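Local coordinates for protein tonb-dependent siderophore receptor (Acinetobacter baumannii, PDB 5FP1) that probably takes up iron across the outer membrane by binding iron-chelating siderophores, possibly including ferric enterobactin, as a TonB-dependent receptor, at residues N297-D306 against V316-I324. Sequence-based numbering, arbitrary orientation.
Sequences NDYVWTNPDD and VWHRLNSAI. With C8E ((hydroxyethyloxy)tri(ethyloxy)octane), chain D; PO4 (phosphate ion), chain B.
Arg319 and Asp306 meet in a salt bridge, NH1 to OD2 at 2.9 Å, in which the carboxylate oxygen lies in the guanidinium plane while the nitrogen stands above the carboxylate. The arginine side chain bends at its second torsion (chi2 66°), and its NE donates to the carbonyl of Leu320, which, with the salt bridge, helps set the rotation of the guanidinium. Its NH1 also makes a weak hydrogen bond to a phosphate oxygen, probably from the crystallisation liquor; His700 holds this ion as well. Nearby, Asp305 OD1 accepts Trp317 N at 2.8 Å, met on the anti side, and also takes Asn310 ND2.

Farther along, Trp301 and Tyr299 lie back across the partner strand, each with CG between its own N and carbonyl carbon (chi1 65° and 69°). Asn321 CB makes a CH-pi contact over the indole face, 3.9 Å from the five-ring centroid; Tyr299 CZ reaches Ala323 CB at 3.4 Å, and its OH is hydrogen-bonded with Trp501 NE1. On the opposite side of the sheet, Val300 CG1 packs on Leu320 CD1. Paired backbone bonds join Tyr299 with Ala323 and Trp301 with Asn321 within the barrel hairpin of strands 284-304 and 315-341. Near its turn, a carboxylate replaces a backbone carbonyl as acceptor for Trp317 N, while Asp305 N still donates to Trp317 O.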
loop_
_atom_site.group_PDB
_atom_site.type_symbol
_atom_site.label_atom_id
_atom_site.label_comp_id
_atom_site.label_asym_id
_atom_site.label_seq_id
_atom_site.Cartn_x
_atom_site.Cartn_y
_atom_site.Cartn_z
ATOM N N ASN A 297 -14.174 7.493 -5.466
ATOM C CA ASN A 297 -13.059 7.816 -6.318
ATOM C C ASN A 297 -13.632 8.240 -7.654
ATOM O O ASN A 297 -14.512 7.562 -8.213
ATOM C CB ASN A 297 -12.158 6.563 -6.444
ATOM C CG ASN A 297 -10.777 6.840 -7.015
ATOM O OD1 ASN A 297 -10.285 7.990 -7.096
ATOM N ND2 ASN A 297 -10.099 5.740 -7.386
ATOM N N ASP A 298 -13.149 9.354 -8.172
ATOM C CA ASP A 298 -13.683 9.936 -9.398
ATOM C C ASP A 298 -12.496 10.552 -10.116
ATOM O O ASP A 298 -11.886 11.485 -9.598
ATOM C CB ASP A 298 -14.733 11.001 -9.038
ATOM C CG ASP A 298 -15.448 11.575 -10.241
ATOM O OD1 ASP A 298 -15.268 11.104 -11.372
ATOM O OD2 ASP A 298 -16.224 12.525 -10.052
ATOM N N TYR A 299 -12.112 9.982 -11.251
ATOM C CA TYR A 299 -10.891 10.386 -11.891
ATOM C C TYR A 299 -10.857 10.254 -13.405
ATOM O O TYR A 299 -11.538 9.402 -14.011
ATOM C CB TYR A 299 -9.684 9.656 -11.292
ATOM C CG TYR A 299 -9.598 8.181 -11.588
ATOM C CD1 TYR A 299 -9.186 7.713 -12.831
ATOM C CD2 TYR A 299 -9.889 7.247 -10.607
ATOM C CE1 TYR A 299 -9.075 6.356 -13.092
ATOM C CE2 TYR A 299 -9.804 5.885 -10.867
ATOM C CZ TYR A 299 -9.397 5.441 -12.109
ATOM O OH TYR A 299 -9.345 4.077 -12.348
ATOM N N VAL A 300 -10.045 11.125 -13.982
ATOM C CA VAL A 300 -9.623 11.090 -15.384
ATOM C C VAL A 300 -8.140 11.425 -15.410
ATOM O O VAL A 300 -7.727 12.479 -14.901
ATOM C CB VAL A 300 -10.363 12.151 -16.241
ATOM C CG1 VAL A 300 -9.709 12.274 -17.613
ATOM C CG2 VAL A 300 -11.826 11.777 -16.383
ATOM N N TRP A 301 -7.315 10.540 -15.941
ATOM C CA TRP A 301 -5.885 10.810 -16.034
ATOM C C TRP A 301 -5.316 10.284 -17.351
ATOM O O TRP A 301 -5.982 9.518 -18.084
ATOM C CB TRP A 301 -5.086 10.297 -14.809
ATOM C CG TRP A 301 -5.091 8.875 -14.675
ATOM C CD1 TRP A 301 -6.039 8.110 -14.026
ATOM C CD2 TRP A 301 -4.137 7.946 -15.228
ATOM N NE1 TRP A 301 -5.734 6.781 -14.167
ATOM C CE2 TRP A 301 -4.571 6.652 -14.886
ATOM C CE3 TRP A 301 -2.974 8.087 -15.995
ATOM C CZ2 TRP A 301 -3.869 5.496 -15.273
ATOM C CZ3 TRP A 301 -2.277 6.948 -16.365
ATOM C CH2 TRP A 301 -2.734 5.672 -16.023
ATOM N N THR A 302 -4.097 10.718 -17.651
ATOM C CA THR A 302 -3.509 10.499 -18.959
ATOM C C THR A 302 -2.448 9.430 -18.976
ATOM O O THR A 302 -1.446 9.515 -18.253
ATOM C CB THR A 302 -2.885 11.799 -19.509
ATOM O OG1 THR A 302 -3.911 12.778 -19.666
ATOM C CG2 THR A 302 -2.217 11.537 -20.834
ATOM N N ASN A 303 -2.652 8.445 -19.844
ATOM C CA ASN A 303 -1.603 7.501 -20.233
ATOM C C ASN A 303 -0.808 8.158 -21.391
ATOM O O ASN A 303 -1.392 8.506 -22.425
ATOM C CB ASN A 303 -2.264 6.175 -20.634
ATOM C CG ASN A 303 -1.319 5.168 -21.312
ATOM O OD1 ASN A 303 -0.254 5.502 -21.851
ATOM N ND2 ASN A 303 -1.772 3.928 -21.353
ATOM N N PRO A 304 0.508 8.368 -21.207
ATOM C CA PRO A 304 1.298 9.068 -22.243
ATOM C C PRO A 304 1.547 8.169 -23.481
ATOM O O PRO A 304 2.439 7.315 -23.495
ATOM C CB PRO A 304 2.597 9.399 -21.509
ATOM C CG PRO A 304 2.768 8.231 -20.578
ATOM C CD PRO A 304 1.361 7.941 -20.082
ATOM N N ASP A 305 0.673 8.343 -24.464
ATOM C CA ASP A 305 0.735 7.755 -25.809
ATOM C C ASP A 305 0.203 6.333 -25.986
ATOM O O ASP A 305 -0.071 5.938 -27.102
ATOM C CB ASP A 305 2.113 7.868 -26.454
ATOM C CG ASP A 305 2.007 7.997 -27.975
ATOM O OD1 ASP A 305 1.163 8.818 -28.409
ATOM O OD2 ASP A 305 2.766 7.322 -28.728
ATOM N N ASP A 306 0.056 5.571 -24.906
ATOM C CA ASP A 306 -0.606 4.257 -24.992
ATOM C C ASP A 306 0.057 3.382 -26.051
ATOM O O ASP A 306 -0.619 2.676 -26.799
ATOM C CB ASP A 306 -2.067 4.475 -25.313
ATOM C CG ASP A 306 -2.937 3.268 -25.003
ATOM O OD1 ASP A 306 -2.557 2.423 -24.191
ATOM O OD2 ASP A 306 -4.026 3.201 -25.553
ATOM N N VAL A 316 2.938 13.001 -28.260
ATOM C CA VAL A 316 2.310 12.154 -27.243
ATOM C C VAL A 316 0.821 12.362 -27.256
ATOM O O VAL A 316 0.339 13.489 -27.041
ATOM C CB VAL A 316 2.843 12.503 -25.829
ATOM C CG1 VAL A 316 2.083 11.742 -24.719
ATOM C CG2 VAL A 316 4.306 12.210 -25.745
ATOM N N TRP A 317 0.092 11.271 -27.476
ATOM C CA TRP A 317 -1.361 11.248 -27.457
ATOM C C TRP A 317 -1.873 11.134 -26.021
ATOM O O TRP A 317 -1.401 10.286 -25.276
ATOM C CB TRP A 317 -1.870 10.047 -28.236
ATOM C CG TRP A 317 -3.356 9.863 -28.236
ATOM C CD1 TRP A 317 -4.293 10.780 -28.587
ATOM C CD2 TRP A 317 -4.079 8.670 -27.897
ATOM N NE1 TRP A 317 -5.553 10.250 -28.466
ATOM C CE2 TRP A 317 -5.452 8.956 -28.042
ATOM C CE3 TRP A 317 -3.702 7.389 -27.508
ATOM C CZ2 TRP A 317 -6.446 8.005 -27.815
ATOM C CZ3 TRP A 317 -4.702 6.441 -27.278
ATOM C CH2 TRP A 317 -6.048 6.760 -27.431
ATOM N N HIS A 318 -2.811 11.999 -25.641
ATOM C CA HIS A 318 -3.353 12.007 -24.278
ATOM C C HIS A 318 -4.441 10.924 -24.093
ATOM O O HIS A 318 -5.606 11.258 -23.930
ATOM C CB HIS A 318 -4.029 13.336 -23.929
ATOM C CG HIS A 318 -3.135 14.537 -23.923
ATOM N ND1 HIS A 318 -2.098 14.705 -23.026
ATOM C CD2 HIS A 318 -3.185 15.679 -24.657
ATOM C CE1 HIS A 318 -1.539 15.891 -23.221
ATOM N NE2 HIS A 318 -2.177 16.498 -24.208
ATOM N N ARG A 319 -4.044 9.645 -24.064
ATOM C CA ARG A 319 -4.958 8.534 -23.819
ATOM C C ARG A 319 -5.665 8.734 -22.495
ATOM O O ARG A 319 -5.031 9.034 -21.500
ATOM C CB ARG A 319 -4.202 7.199 -23.803
ATOM C CG ARG A 319 -4.958 6.039 -23.174
ATOM C CD ARG A 319 -6.221 5.592 -23.922
ATOM N NE ARG A 319 -7.013 4.778 -23.001
ATOM C CZ ARG A 319 -6.926 3.460 -22.836
ATOM N NH1 ARG A 319 -6.160 2.719 -23.606
ATOM N NH2 ARG A 319 -7.657 2.882 -21.907
ATOM N N LEU A 320 -6.988 8.598 -22.501
ATOM C CA LEU A 320 -7.798 8.822 -21.293
ATOM C C LEU A 320 -8.048 7.504 -20.549
ATOM O O LEU A 320 -8.420 6.504 -21.169
ATOM C CB LEU A 320 -9.152 9.469 -21.651
ATOM C CG LEU A 320 -10.091 9.795 -20.478
ATOM C CD1 LEU A 320 -10.858 11.096 -20.774
ATOM C CD2 LEU A 320 -11.049 8.667 -20.191
ATOM N N ASN A 321 -7.825 7.545 -19.244
ATOM C CA ASN A 321 -8.193 6.510 -18.287
ATOM C C ASN A 321 -9.115 7.161 -17.266
ATOM O O ASN A 321 -8.901 8.310 -16.863
ATOM C CB ASN A 321 -6.981 5.933 -17.563
ATOM C CG ASN A 321 -6.098 5.057 -18.482
ATOM O OD1 ASN A 321 -6.585 4.349 -19.341
ATOM N ND2 ASN A 321 -4.844 5.117 -18.285
ATOM N N SER A 322 -10.172 6.460 -16.885
ATOM C CA SER A 322 -11.140 7.011 -15.967
ATOM C C SER A 322 -11.838 5.921 -15.179
ATOM O O SER A 322 -11.848 4.741 -15.576
ATOM C CB SER A 322 -12.197 7.836 -16.698
ATOM O OG SER A 322 -13.136 7.001 -17.348
ATOM N N ALA A 323 -12.407 6.337 -14.054
ATOM C CA ALA A 323 -13.362 5.529 -13.292
ATOM C C ALA A 323 -14.143 6.424 -12.335
ATOM O O ALA A 323 -13.675 7.489 -11.939
ATOM C CB ALA A 323 -12.651 4.439 -12.503
ATOM N N ILE A 324 -15.322 5.955 -11.948
ATOM C CA ILE A 324 -16.129 6.585 -10.925
ATOM C C ILE A 324 -16.617 5.460 -10.042
ATOM O O ILE A 324 -17.355 4.582 -10.507
ATOM C CB ILE A 324 -17.379 7.284 -11.508
ATOM C CG1 ILE A 324 -17.028 8.201 -12.686
ATOM C CG2 ILE A 324 -18.108 8.053 -10.395
ATOM C CD1 ILE A 324 -18.244 8.600 -13.528
HETATM C C1 C8E D . -20.729 5.725 -8.551
HETATM C C2 C8E D . -20.614 5.117 -9.934
HETATM C C3 C8E D . -21.664 5.757 -10.834
HETATM C C4 C8E D . -21.073 6.190 -12.159
HETATM C C5 C8E D . -22.115 6.231 -13.265
HETATM C C6 C8E D . -23.291 7.137 -12.946
HETATM C C7 C8E D . -24.245 7.140 -14.127
HETATM C C8 C8E D . -24.755 8.534 -14.455
HETATM O O9 C8E D . -25.627 8.427 -15.584
HETATM P P PO4 B . -4.410 -0.394 -23.546
HETATM O O1 PO4 B . -3.930 0.025 -24.920
HETATM O O2 PO4 B . -4.231 0.789 -22.620
HETATM O O3 PO4 B . -3.598 -1.582 -23.031
HETATM O O4 PO4 B . -5.879 -0.774 -23.612
HETATM O O HOH W 1 -9.110 3.389 -15.206
#